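Local coordinates for Peptide/nickel transport system substrate-binding protein (Listeria monocytogenes serotype 1/2a, PDB 5KZT) that binds peptides and probably delivers them to a membrane transporter for uptake into the cell, at residues N412-D417 / G443-M448; F371-T376 / F420-W425; S30-D35 / P107-T112; F277-A282 / M448-K453; E21-P26 / V404-R409. All coordinates share one frame; numbering follows the deposited sequence.

Interaction 1: N412-D417 / G443-M448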
# COMPACT_ATOMS: atom_id res chain seq x y z
N ASN A 412 7.14 13.48 -4.26
CA ASN A 412 6.89 14.16 -5.53
C ASN A 412 5.46 13.87 -6.02
O ASN A 412 4.82 14.72 -6.62
CB ASN A 412 7.89 13.76 -6.61
CG ASN A 412 9.31 14.17 -6.29
OD1 ASN A 412 9.56 14.89 -5.32
ND2 ASN A 412 10.27 13.66 -7.07
N ASP A 413 4.98 12.65 -5.76
CA ASP A 413 3.60 12.28 -6.08
C ASP A 413 2.62 13.17 -5.31
O ASP A 413 1.77 13.84 -5.93
CB ASP A 413 3.34 10.79 -5.78
CG ASP A 413 1.95 10.35 -6.16
OD1 ASP A 413 1.66 10.32 -7.38
OD2 ASP A 413 1.13 10.04 -5.23
N GLN A 414 2.77 13.25 -3.99
CA GLN A 414 1.91 14.12 -3.17
C GLN A 414 1.94 15.58 -3.63
O GLN A 414 0.90 16.25 -3.61
CB GLN A 414 2.29 14.09 -1.68
CG GLN A 414 2.01 12.78 -0.94
CD GLN A 414 0.52 12.45 -0.92
OE1 GLN A 414 -0.30 13.29 -0.49
NE2 GLN A 414 0.15 11.26 -1.43
N ASN A 415 3.12 16.06 -4.04
CA ASN A 415 3.31 17.44 -4.51
C ASN A 415 2.89 17.68 -5.97
O ASN A 415 2.93 18.82 -6.44
CB ASN A 415 4.79 17.86 -4.36
CG ASN A 415 5.24 17.94 -2.91
OD1 ASN A 415 4.43 18.09 -1.99
ND2 ASN A 415 6.55 17.85 -2.70
N GLN A 416 2.50 16.62 -6.69
CA GLN A 416 2.28 16.69 -8.14
C GLN A 416 3.46 17.22 -8.94
O GLN A 416 3.30 17.86 -9.98
CB GLN A 416 0.98 17.44 -8.46
CG GLN A 416 -0.20 16.51 -8.40
CD GLN A 416 -1.51 17.18 -8.63
OE1 GLN A 416 -2.19 17.55 -7.70
NE2 GLN A 416 -1.89 17.31 -9.90
N ASP A 417 4.66 16.90 -8.47
CA ASP A 417 5.87 17.37 -9.09
C ASP A 417 6.44 16.22 -9.90
O ASP A 417 7.49 15.67 -9.59
CB ASP A 417 6.82 17.87 -7.99
CG ASP A 417 7.91 18.75 -8.49
OD1 ASP A 417 7.71 19.53 -9.47
OD2 ASP A 417 9.01 18.71 -7.89
N GLY A 443 -8.77 13.39 -4.33
CA GLY A 443 -8.42 12.37 -3.36
C GLY A 443 -6.93 12.43 -3.04
O GLY A 443 -6.10 12.74 -3.91
N ALA A 444 -6.58 12.11 -1.79
CA ALA A 444 -5.18 12.20 -1.36
C ALA A 444 -4.22 11.25 -2.08
O ALA A 444 -3.01 11.50 -2.10
CB ALA A 444 -5.07 12.02 0.15
N GLN A 445 -4.75 10.15 -2.64
CA GLN A 445 -3.99 9.24 -3.50
C GLN A 445 -4.25 9.39 -5.01
O GLN A 445 -3.81 8.55 -5.79
CB GLN A 445 -4.26 7.79 -3.07
CG GLN A 445 -3.70 7.44 -1.69
CD GLN A 445 -2.19 7.59 -1.59
OE1 GLN A 445 -1.47 7.59 -2.59
NE2 GLN A 445 -1.71 7.72 -0.38
N ASN A 446 -4.93 10.46 -5.41
CA ASN A 446 -5.19 10.76 -6.83
C ASN A 446 -3.92 11.45 -7.35
O ASN A 446 -3.12 10.81 -8.02
CB ASN A 446 -6.45 11.62 -6.96
CG ASN A 446 -6.78 12.01 -8.40
OD1 ASN A 446 -5.90 12.31 -9.21
ND2 ASN A 446 -8.05 12.07 -8.69
N ARG A 447 -3.74 12.73 -7.00
CA ARG A 447 -2.51 13.49 -7.32
C ARG A 447 -2.18 13.53 -8.81
O ARG A 447 -1.02 13.54 -9.20
CB ARG A 447 -1.32 12.93 -6.53
CG ARG A 447 -1.55 12.84 -5.03
CD ARG A 447 -1.76 14.21 -4.41
NE ARG A 447 -2.05 14.09 -2.98
CZ ARG A 447 -2.48 15.06 -2.18
NH1 ARG A 447 -2.70 16.30 -2.63
NH2 ARG A 447 -2.72 14.78 -0.90
N MET A 448 -3.22 13.53 -9.63
CA MET A 448 -3.07 13.63 -11.06
C MET A 448 -3.89 14.78 -11.62
O MET A 448 -3.82 15.04 -12.82
CB MET A 448 -3.55 12.33 -11.69
CG MET A 448 -2.67 11.15 -11.37
SD MET A 448 -3.19 9.66 -12.24
CE MET A 448 -4.93 9.53 -11.87
O HOH W 1 1.28 9.46 -2.73
O HOH W 2 -0.72 7.38 -5.30
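The amide of Gln414 and the guanidinium of Arg447 meet with their planes 79° apart, Gln414 OE1 lying 2.9 Å from Arg447 NH2, while the backbone O of Gln414 sits over one face of the guanidinium. The carboxylate of Asp413 is also turned almost square to that group, but it touches only the aliphatic part of the arginine, OD2 to CG. On Ala444 O two donors converge from opposite faces of the carbonyl plane: Gln414 NE2 at 3.2 Å and Arg447 NE at 2.9 Å, the latter well above the plane. A bend at chi2 (-64°) brings NE of Arg447 back to this carbonyl. Its CB, which points toward the helix end, lies 3.3 Å from Asp413 O. At the end of helix 406-414, Gln416 has positive phi and completes a Schellman motif; its CG packs on Arg447 O, and its amide goes on to Ser449 and Asn278. Asp413 OD1 forms a salt bridge with Lys276, so the buried carboxylate, whose OD2 stays 5.6 Å from Arg447 NE, is probably stabilised as an anion chiefly by the lysine, while Ala444 O is shared by one donor from each segment.

Interaction 2: F371-T376 / F420-W425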
# COMPACT_ATOMS: atom_id res chain seq x y z
N PHE A 371 9.72 10.45 -16.94
CA PHE A 371 9.10 9.28 -16.33
C PHE A 371 9.76 9.03 -14.96
O PHE A 371 10.98 8.81 -14.90
CB PHE A 371 9.28 8.07 -17.24
CG PHE A 371 8.55 6.85 -16.77
CD1 PHE A 371 7.17 6.86 -16.66
CD2 PHE A 371 9.24 5.70 -16.43
CE1 PHE A 371 6.49 5.73 -16.21
CE2 PHE A 371 8.57 4.57 -15.97
CZ PHE A 371 7.18 4.59 -15.87
N THR A 372 8.97 9.06 -13.89
CA THR A 372 9.49 8.77 -12.55
C THR A 372 9.26 7.31 -12.11
O THR A 372 8.14 6.80 -12.18
CB THR A 372 8.93 9.73 -11.50
OG1 THR A 372 9.32 11.06 -11.82
CG2 THR A 372 9.47 9.41 -10.11
N SER A 373 10.33 6.67 -11.64
CA SER A 373 10.25 5.37 -10.97
C SER A 373 11.28 5.31 -9.82
O SER A 373 11.90 6.33 -9.47
CB SER A 373 10.45 4.24 -11.98
OG SER A 373 10.01 2.98 -11.43
N ASP A 374 11.44 4.13 -9.22
CA ASP A 374 12.32 3.96 -8.06
C ASP A 374 13.77 3.76 -8.48
O ASP A 374 14.07 3.75 -9.68
CB ASP A 374 11.79 2.83 -7.18
CG ASP A 374 10.44 3.15 -6.58
OD1 ASP A 374 10.19 4.34 -6.27
OD2 ASP A 374 9.60 2.24 -6.45
N ASP A 375 14.67 3.61 -7.50
CA ASP A 375 16.11 3.58 -7.73
C ASP A 375 16.76 2.19 -7.53
O ASP A 375 17.96 2.11 -7.30
CB ASP A 375 16.82 4.65 -6.86
CG ASP A 375 16.68 4.40 -5.34
OD1 ASP A 375 15.92 3.52 -4.90
OD2 ASP A 375 17.35 5.10 -4.58
N THR A 376 15.98 1.13 -7.60
CA THR A 376 16.54 -0.23 -7.57
C THR A 376 17.07 -0.57 -8.96
O THR A 376 16.72 0.08 -9.96
CB THR A 376 15.49 -1.27 -7.13
OG1 THR A 376 14.38 -1.26 -8.04
CG2 THR A 376 14.99 -0.97 -5.73
N PHE A 420 4.72 11.79 -15.46
CA PHE A 420 4.12 10.48 -15.36
C PHE A 420 5.06 9.56 -14.60
O PHE A 420 6.26 9.85 -14.52
CB PHE A 420 3.59 9.93 -16.70
CG PHE A 420 4.63 9.56 -17.74
CD1 PHE A 420 5.74 10.33 -18.01
CD2 PHE A 420 4.43 8.43 -18.52
CE1 PHE A 420 6.65 9.96 -19.00
CE2 PHE A 420 5.33 8.06 -19.52
CZ PHE A 420 6.44 8.83 -19.76
N SER A 421 4.51 8.49 -14.04
CA SER A 421 5.26 7.67 -13.11
C SER A 421 4.77 6.24 -13.06
O SER A 421 3.65 5.95 -13.49
CB SER A 421 5.17 8.27 -11.70
OG SER A 421 3.85 8.13 -11.15
N MET A 422 5.62 5.38 -12.55
CA MET A 422 5.29 3.98 -12.30
C MET A 422 4.85 3.94 -10.85
O MET A 422 5.65 4.21 -9.95
CB MET A 422 6.52 3.11 -12.48
CG MET A 422 6.31 1.64 -12.11
SD MET A 422 5.31 0.78 -13.34
CE MET A 422 6.55 0.52 -14.58
N SER A 423 3.59 3.61 -10.60
CA SER A 423 3.11 3.48 -9.22
C SER A 423 2.43 2.17 -9.00
O SER A 423 2.13 1.46 -9.94
CB SER A 423 2.17 4.62 -8.89
OG SER A 423 2.78 5.86 -9.27
N GLY A 424 2.23 1.82 -7.75
CA GLY A 424 1.53 0.58 -7.44
C GLY A 424 0.65 0.72 -6.23
O GLY A 424 0.94 1.53 -5.33
N TRP A 425 -0.40 -0.09 -6.20
CA TRP A 425 -1.29 -0.14 -5.07
C TRP A 425 -1.56 -1.56 -4.69
O TRP A 425 -1.91 -2.38 -5.54
CB TRP A 425 -2.61 0.57 -5.39
CG TRP A 425 -3.46 0.78 -4.20
CD1 TRP A 425 -4.59 0.08 -3.85
CD2 TRP A 425 -3.29 1.78 -3.20
NE1 TRP A 425 -5.12 0.58 -2.69
CE2 TRP A 425 -4.35 1.63 -2.27
CE3 TRP A 425 -2.35 2.79 -3.00
CZ2 TRP A 425 -4.49 2.46 -1.15
CZ3 TRP A 425 -2.48 3.61 -1.89
CH2 TRP A 425 -3.55 3.45 -0.98
O HOH W 3 8.16 2.78 -9.52
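Phe371 and Phe420 meet edge to face on one side of a parallel strand pair, with ring centroids 4.8 Å apart and planes at 61°. The CD1 corner of Phe371 stands over the centre of the Phe420 ring, CD1 to CE2 being 3.6 Å. The two side chains reach this pose by different torsions: Phe371 extends with CG anti to the backbone N (chi1 -174°), whereas CG of Phe420 lies between its own N and carbonyl carbon (chi1 69°), which turns the ring toward the neighbouring strand, its face against CB and CD1 of Phe371. Farther along Phe371, CZ rests 3.8 Å from Met422 CB. Strands 367-374 and 420-425 run parallel within the mixed sheet of one lobe of this periplasmic-binding-protein-like fold, where 420-425 also pairs with strand 264-277 and 367-374 with strand 397-404. Their ladder is made by Thr372 N to Phe420 O and Met422 N to Thr372 O, each 2.9 Å, the second nearly straight at the carbonyl. On the other face of the sheet the CB atoms of Thr372 and Ser421 lie 4.0 Å apart. Beyond the last bridge the strands diverge: Ser373 OG touches Met422 CB, and a water 2.7 Å from Ser373 OG donates to Met422 O. Asp374 and Gly424 hydrogen-bond the backbone of the bound peptide, and helix 377-393 covers Phe371 and Met422 through Ile386.

Interaction 3: S30-D35 / P107-T112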
# COMPACT_ATOMS: atom_id res chain seq x y z
N SER A 30 2.14 5.73 12.40
CA SER A 30 1.02 4.85 12.06
C SER A 30 -0.19 5.61 11.49
O SER A 30 -0.98 5.03 10.75
CB SER A 30 0.58 3.96 13.23
OG SER A 30 0.22 4.72 14.37
N THR A 31 -0.34 6.89 11.83
CA THR A 31 -1.40 7.70 11.25
C THR A 31 -1.10 8.14 9.82
O THR A 31 -1.98 8.11 8.96
CB THR A 31 -1.67 8.95 12.10
OG1 THR A 31 -1.91 8.56 13.45
CG2 THR A 31 -2.89 9.70 11.57
N LYS A 32 0.14 8.55 9.57
CA LYS A 32 0.50 9.22 8.33
C LYS A 32 1.05 8.28 7.26
O LYS A 32 0.94 8.58 6.07
CB LYS A 32 1.50 10.35 8.59
CG LYS A 32 0.99 11.45 9.49
CD LYS A 32 2.02 12.56 9.62
CE LYS A 32 1.54 13.60 10.59
NZ LYS A 32 2.57 14.64 10.81
N ALA A 33 1.66 7.16 7.67
CA ALA A 33 2.23 6.19 6.74
C ALA A 33 1.18 5.67 5.77
O ALA A 33 0.06 5.32 6.16
CB ALA A 33 2.87 5.01 7.48
N ASP A 34 1.55 5.64 4.49
CA ASP A 34 0.68 5.08 3.45
C ASP A 34 1.39 4.16 2.46
O ASP A 34 0.83 3.83 1.42
CB ASP A 34 -0.05 6.20 2.69
CG ASP A 34 0.89 7.12 1.92
OD1 ASP A 34 2.09 6.81 1.71
OD2 ASP A 34 0.38 8.19 1.51
N ASP A 35 2.57 3.69 2.82
CA ASP A 35 3.38 2.88 1.93
C ASP A 35 3.66 1.51 2.50
O ASP A 35 3.61 1.30 3.71
CB ASP A 35 4.70 3.58 1.68
CG ASP A 35 5.58 3.54 2.88
OD1 ASP A 35 5.38 4.37 3.81
OD2 ASP A 35 6.44 2.62 2.94
N PRO A 107 -7.79 17.85 10.09
CA PRO A 107 -7.12 18.48 8.94
C PRO A 107 -5.67 18.91 9.16
O PRO A 107 -4.83 18.79 8.25
CB PRO A 107 -8.01 19.67 8.62
CG PRO A 107 -9.36 19.24 9.07
CD PRO A 107 -9.12 18.44 10.32
N ASN A 108 -5.36 19.39 10.36
CA ASN A 108 -3.97 19.74 10.74
C ASN A 108 -2.97 18.61 10.45
O ASN A 108 -1.83 18.85 10.04
CB ASN A 108 -3.96 20.12 12.24
CG ASN A 108 -2.84 21.06 12.62
OD1 ASN A 108 -2.12 20.80 13.58
ND2 ASN A 108 -2.71 22.16 11.92
N THR A 109 -3.39 17.36 10.64
CA THR A 109 -2.54 16.23 10.40
C THR A 109 -2.29 15.95 8.93
O THR A 109 -1.24 15.44 8.57
CB THR A 109 -3.17 14.97 11.02
OG1 THR A 109 -3.53 15.25 12.38
CG2 THR A 109 -2.22 13.78 10.98
N ALA A 110 -3.29 16.22 8.08
CA ALA A 110 -3.20 15.99 6.64
C ALA A 110 -2.76 14.56 6.34
O ALA A 110 -1.86 14.32 5.51
CB ALA A 110 -2.25 16.99 6.00
N ALA A 111 -3.37 13.61 7.04
CA ALA A 111 -3.06 12.19 6.87
C ALA A 111 -3.70 11.73 5.59
O ALA A 111 -4.91 11.91 5.41
CB ALA A 111 -3.60 11.39 8.03
N THR A 112 -2.92 11.11 4.70
CA THR A 112 -3.46 10.73 3.40
C THR A 112 -4.57 9.69 3.52
O THR A 112 -5.44 9.65 2.64
CB THR A 112 -2.39 10.20 2.43
OG1 THR A 112 -1.73 9.07 3.01
CG2 THR A 112 -1.39 11.28 2.07
O HOH W 4 -2.15 8.37 6.17
O HOH W 5 -0.09 11.03 5.39
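Thr112 OG1 donates to Asp34 OD2 across the contact, 2.7 Å away, meeting the carboxylate oxygen on its anti side and 24° out of the plane. The hydroxyl lies between the backbone N and carbonyl carbon of Thr112 (chi1 58°), which aims it at the aspartate. Farther along the two segments, methyl groups pack: Thr31 CG2 lies 4.0 Å from Ala111 CB and near Thr109 CG2, and the same Thr109 methyl is touched by Lys32 CE at 3.8 Å, the lysine chain running fully extended past it. One water donates to Lys32 O and accepts from Thr112 N, 2.9 Å from that nitrogen; another donates to Thr31 O, 2.8 Å away, and to Thr112 OG1. Farther out, Thr109 OG1 is held by Arg103 O of helix 94-105, and Asp34 OD2 takes a second bond from Gln445 NE2. The contact joins the loop preceding helix 36-45 to the one following helix 94-105, bordering the peptide site, where the backbone of Asp34 hydrogen-bonds the ligand. Two donors on OD2 would favour the carboxylate and limit its rotation, whereas the acidic peptide side chain packed nearby would oppose the charge.

Interaction 4: F277-A282 / M448-K453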
# COMPACT_ATOMS: atom_id res chain seq x y z
N PHE A 277 -0.74 9.41 -14.89
CA PHE A 277 -0.62 10.54 -15.82
C PHE A 277 -0.97 11.83 -15.09
O PHE A 277 -2.16 12.13 -14.89
CB PHE A 277 -1.61 10.35 -16.97
CG PHE A 277 -1.30 9.16 -17.84
CD1 PHE A 277 -0.13 9.12 -18.60
CD2 PHE A 277 -2.20 8.10 -17.95
CE1 PHE A 277 0.16 8.02 -19.41
CE2 PHE A 277 -1.92 7.01 -18.78
CZ PHE A 277 -0.74 6.97 -19.50
N ASN A 278 0.03 12.60 -14.68
CA ASN A 278 -0.23 13.87 -14.00
C ASN A 278 -0.67 14.90 -15.03
O ASN A 278 0.09 15.24 -15.95
CB ASN A 278 0.99 14.41 -13.25
CG ASN A 278 0.66 15.63 -12.41
OD1 ASN A 278 -0.51 15.91 -12.12
ND2 ASN A 278 1.70 16.39 -12.05
N GLN A 279 -1.87 15.42 -14.83
CA GLN A 279 -2.45 16.40 -15.75
C GLN A 279 -2.10 17.85 -15.44
O GLN A 279 -2.37 18.73 -16.27
CB GLN A 279 -3.96 16.23 -15.79
CG GLN A 279 -4.37 14.80 -16.10
CD GLN A 279 -5.83 14.66 -16.47
OE1 GLN A 279 -6.47 15.62 -16.91
NE2 GLN A 279 -6.36 13.45 -16.32
N LYS A 280 -1.53 18.12 -14.27
CA LYS A 280 -1.22 19.49 -13.86
C LYS A 280 -0.02 19.52 -12.93
O LYS A 280 -0.02 18.83 -11.91
CB LYS A 280 -2.41 20.13 -13.15
CG LYS A 280 -2.16 21.57 -12.74
CD LYS A 280 -3.46 22.26 -12.35
CE LYS A 280 -4.30 22.63 -13.55
NZ LYS A 280 -5.28 23.70 -13.19
N ARG A 281 0.98 20.32 -13.28
CA ARG A 281 2.22 20.38 -12.54
C ARG A 281 2.59 21.85 -12.35
O ARG A 281 2.55 22.63 -13.30
CB ARG A 281 3.29 19.64 -13.32
CG ARG A 281 4.66 19.69 -12.69
CD ARG A 281 5.66 18.86 -13.46
NE ARG A 281 6.87 18.76 -12.66
CZ ARG A 281 7.89 17.95 -12.91
NH1 ARG A 281 7.87 17.14 -13.94
NH2 ARG A 281 8.93 17.96 -12.09
N ALA A 282 2.90 22.22 -11.11
CA ALA A 282 3.20 23.60 -10.77
C ALA A 282 2.11 24.59 -11.25
O ALA A 282 2.42 25.71 -11.67
CB ALA A 282 4.57 23.97 -11.30
N MET A 448 -3.22 13.53 -9.63
CA MET A 448 -3.07 13.63 -11.06
C MET A 448 -3.89 14.78 -11.62
O MET A 448 -3.82 15.04 -12.82
CB MET A 448 -3.55 12.33 -11.69
CG MET A 448 -2.67 11.15 -11.37
SD MET A 448 -3.19 9.66 -12.24
CE MET A 448 -4.93 9.53 -11.87
N SER A 449 -4.64 15.48 -10.76
CA SER A 449 -5.71 16.38 -11.18
C SER A 449 -6.68 15.69 -12.15
O SER A 449 -7.18 16.30 -13.11
CB SER A 449 -5.15 17.70 -11.75
OG SER A 449 -4.43 18.40 -10.75
N TYR A 450 -6.95 14.42 -11.88
CA TYR A 450 -7.96 13.68 -12.61
C TYR A 450 -9.28 13.91 -11.89
O TYR A 450 -9.37 13.68 -10.69
CB TYR A 450 -7.65 12.19 -12.67
CG TYR A 450 -8.83 11.37 -13.16
CD1 TYR A 450 -9.27 11.46 -14.48
CD2 TYR A 450 -9.53 10.54 -12.29
CE1 TYR A 450 -10.34 10.72 -14.92
CE2 TYR A 450 -10.61 9.79 -12.71
CZ TYR A 450 -11.02 9.89 -14.02
OH TYR A 450 -12.10 9.16 -14.43
N SER A 451 -10.29 14.31 -12.64
CA SER A 451 -11.60 14.60 -12.08
C SER A 451 -12.67 14.20 -13.08
O SER A 451 -12.76 14.80 -14.16
CB SER A 451 -11.74 16.08 -11.76
OG SER A 451 -13.00 16.40 -11.18
N ASN A 452 -13.46 13.20 -12.71
CA ASN A 452 -14.66 12.83 -13.46
C ASN A 452 -15.83 12.71 -12.47
O ASN A 452 -15.84 11.81 -11.64
CB ASN A 452 -14.43 11.51 -14.20
CG ASN A 452 -15.64 11.07 -15.00
OD1 ASN A 452 -16.74 11.09 -14.49
ND2 ASN A 452 -15.44 10.70 -16.27
N LYS A 453 -16.81 13.62 -12.56
CA LYS A 453 -17.93 13.63 -11.60
C LYS A 453 -18.81 12.39 -11.63
O LYS A 453 -19.40 12.04 -10.61
CB LYS A 453 -18.80 14.88 -11.74
CG LYS A 453 -18.11 16.22 -11.45
CD LYS A 453 -17.20 16.24 -10.22
CE LYS A 453 -17.92 15.96 -8.89
NZ LYS A 453 -17.00 15.58 -7.76
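An Asx turn at Asn278 leads out of strand 264-277 into the short strand 280-281, and the loop 448-453 packs against it. Asn278 OD1 accepts from Lys280 N at 3.2 Å, with the donor well above the plane of the side-chain carbonyl, and the carboxamide is further held by Tyr418 O, which takes a bond from ND2. The backbone link across the contact is Gln279 N to Met448 O, 2.8 Å and reasonably straight at 159°. Beside this bond the Met448 side chain lies along the backbone of Phe277, with CB 3.5 Å from Phe277 O and SD 3.6 Å from Phe277 N, while the phenylalanine ring turns off toward helix 291-299. The contact therefore joins the end of a long strand of the mixed sheet to the loop between helices 433-436 and 453-459, at a distance from the peptide site. Gln279 has CG anti to its carbonyl carbon (chi1 -54°) and is extended from there, which carries it alongside Tyr450, both side chains pointing the same way; its NE2 comes to the ring edge, 4.0 Å from Tyr450 CD1, with amide and ring planes 55° apart. CB and CG of Gln279 meanwhile rest on Met448 O, CB at 3.2 Å. The tyrosine continues past the glutamine to Asp488, which its OH reaches by a hydrogen bond. At the outer rim Ser449 OG meets Lys280 CB at 3.6 Å; that hydroxyl is also bonded to Gln416 NE2. The lysine ammonium leads away from the loop, and beyond Tyr450 the chain runs to Asn452, whose side chain caps helix 453-459.

Interaction 5: E21-P26 / V404-R409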
# COMPACT_ATOMS: atom_id res chain seq x y z
N GLU A 21 15.10 -5.37 2.72
CA GLU A 21 14.03 -4.50 2.23
C GLU A 21 14.60 -3.71 1.04
O GLU A 21 15.81 -3.51 0.97
CB GLU A 21 13.57 -3.58 3.35
CG GLU A 21 12.33 -2.73 3.07
CD GLU A 21 11.12 -3.53 2.60
OE1 GLU A 21 10.24 -3.83 3.44
OE2 GLU A 21 11.03 -3.80 1.38
N SER A 22 13.75 -3.29 0.11
CA SER A 22 14.20 -2.66 -1.14
C SER A 22 14.32 -1.13 -1.09
O SER A 22 14.73 -0.51 -2.08
CB SER A 22 13.25 -3.06 -2.26
OG SER A 22 11.92 -2.75 -1.90
N ALA A 23 13.96 -0.52 0.04
CA ALA A 23 13.88 0.93 0.15
C ALA A 23 13.99 1.35 1.59
O ALA A 23 13.62 0.58 2.49
CB ALA A 23 12.57 1.43 -0.42
N LEU A 24 14.49 2.57 1.79
CA LEU A 24 14.50 3.23 3.10
C LEU A 24 13.04 3.45 3.53
O LEU A 24 12.16 3.62 2.67
CB LEU A 24 15.21 4.58 3.00
CG LEU A 24 16.74 4.58 3.10
CD1 LEU A 24 17.39 3.73 2.03
CD2 LEU A 24 17.22 6.02 2.99
N ILE A 25 12.80 3.46 4.83
CA ILE A 25 11.46 3.66 5.37
C ILE A 25 10.96 5.08 5.09
O ILE A 25 11.58 6.03 5.53
CB ILE A 25 11.42 3.41 6.89
CG1 ILE A 25 11.80 1.97 7.21
CG2 ILE A 25 10.04 3.73 7.47
CD1 ILE A 25 12.15 1.76 8.68
N PRO A 26 9.82 5.23 4.37
CA PRO A 26 9.32 6.59 4.12
C PRO A 26 8.67 7.23 5.33
O PRO A 26 8.82 8.44 5.54
CB PRO A 26 8.30 6.39 2.98
CG PRO A 26 8.74 5.11 2.34
CD PRO A 26 9.08 4.28 3.53
N VAL A 404 14.36 7.48 -8.48
CA VAL A 404 14.60 8.11 -7.18
C VAL A 404 14.24 7.16 -6.04
O VAL A 404 13.55 6.16 -6.26
CB VAL A 404 13.80 9.43 -7.08
CG1 VAL A 404 14.37 10.47 -8.06
CG2 VAL A 404 12.31 9.23 -7.31
N PRO A 405 14.71 7.45 -4.82
CA PRO A 405 14.27 6.63 -3.69
C PRO A 405 12.75 6.65 -3.58
O PRO A 405 12.10 7.64 -3.94
CB PRO A 405 14.92 7.30 -2.48
CG PRO A 405 16.12 7.99 -3.05
CD PRO A 405 15.68 8.47 -4.40
N PHE A 406 12.21 5.53 -3.12
CA PHE A 406 10.79 5.34 -3.01
C PHE A 406 10.15 6.54 -2.28
O PHE A 406 9.17 7.12 -2.76
CB PHE A 406 10.57 4.04 -2.24
CG PHE A 406 9.14 3.66 -2.02
CD1 PHE A 406 8.18 3.82 -3.02
CD2 PHE A 406 8.77 3.06 -0.83
CE1 PHE A 406 6.87 3.43 -2.81
CE2 PHE A 406 7.47 2.65 -0.62
CZ PHE A 406 6.52 2.84 -1.61
N LYS A 407 10.73 6.92 -1.15
CA LYS A 407 10.19 8.06 -0.39
C LYS A 407 10.15 9.40 -1.16
O LYS A 407 9.21 10.17 -0.98
CB LYS A 407 10.86 8.22 0.97
CG LYS A 407 12.29 8.68 0.98
CD LYS A 407 12.78 8.74 2.43
CE LYS A 407 14.26 8.97 2.52
NZ LYS A 407 14.82 8.63 3.86
N VAL A 408 11.11 9.61 -2.05
CA VAL A 408 11.17 10.81 -2.88
C VAL A 408 10.07 10.72 -3.95
O VAL A 408 9.37 11.70 -4.23
CB VAL A 408 12.58 11.02 -3.50
CG1 VAL A 408 12.61 12.21 -4.47
CG2 VAL A 408 13.62 11.23 -2.41
N ARG A 409 9.90 9.53 -4.56
CA ARG A 409 8.82 9.36 -5.53
C ARG A 409 7.47 9.69 -4.90
O ARG A 409 6.61 10.36 -5.51
CB ARG A 409 8.79 7.94 -6.11
CG ARG A 409 7.56 7.70 -6.96
CD ARG A 409 7.68 6.49 -7.85
NE ARG A 409 7.75 5.22 -7.13
CZ ARG A 409 6.70 4.55 -6.64
NH1 ARG A 409 5.47 5.02 -6.71
NH2 ARG A 409 6.91 3.36 -6.08
O HOH W 6 12.59 5.30 0.33
O HOH W 7 14.24 6.63 5.66
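Ala23 and Pro26 bring the irregular segment 21-26 against the first turn of helix 406-414, their CA atoms lying 6.2 Å from that of Phe406 and 4.8 Å from that of Lys407. Pro405 occupies the N-cap position, and Arg409 N returns to its carbonyl oxygen. The two backbones have no direct hydrogen bond; instead a water accepts from Lys407 N and donates to Leu24 O, 2.9 Å from each. Ala23 CB packs on Phe406 CB at 3.8 Å, and Pro26 CG approaches CD2 of the same ring obliquely at 3.8 Å. Phe406 holds CG anti to its backbone N (chi1 -180°), which extends the ring alongside these two residues, while its own edge faces the guanidinium carbon of Arg409. The same proline also meets the next helix residue, CB to Lys407 CB 3.7 Å. CG of Lys407 takes the position between N and carbonyl carbon (chi1 70°), and from there the extended chain runs along the loop until NZ lies 3.7 Å from Leu24 CD2. There a second water accepts from NZ, 2.8 Å away, and donates to Ile25 O. Phe406 and Arg409 also pack on the backbone of the bound peptide, so this seam borders the ligand. Around an apolar centre, water links the polar atoms of the two segments, and the lysine ammonium, set near a methyl group, is satisfied at least in part through the second water.

Helix 406-414 carries two of the contacts, interaction 5 at its start and interaction 1 at its end, their centres about 16 Å apart. Interaction 2 crosses both along the chain and is joined to interaction 5 by the salt bridge Asp374 OD1 to Arg409 NE, 2.7 Å. Interaction 1 meets interaction 3 where Gln445 NE2 lies 2.9 Å from Asp34 OD2, and interaction 4 through Gln416 NE2, 2.9 Å from Ser449 OG; interactions 1 and 4 also share Met448. The bound peptide unites interactions 2, 3 and 5, which hydrogen-bond its backbone, and packs on Gln445 of interaction 1. Interaction 4 adjoins interaction 1, centres about 9 Å apart, but lies far from interaction 5, centres about 24 Å apart.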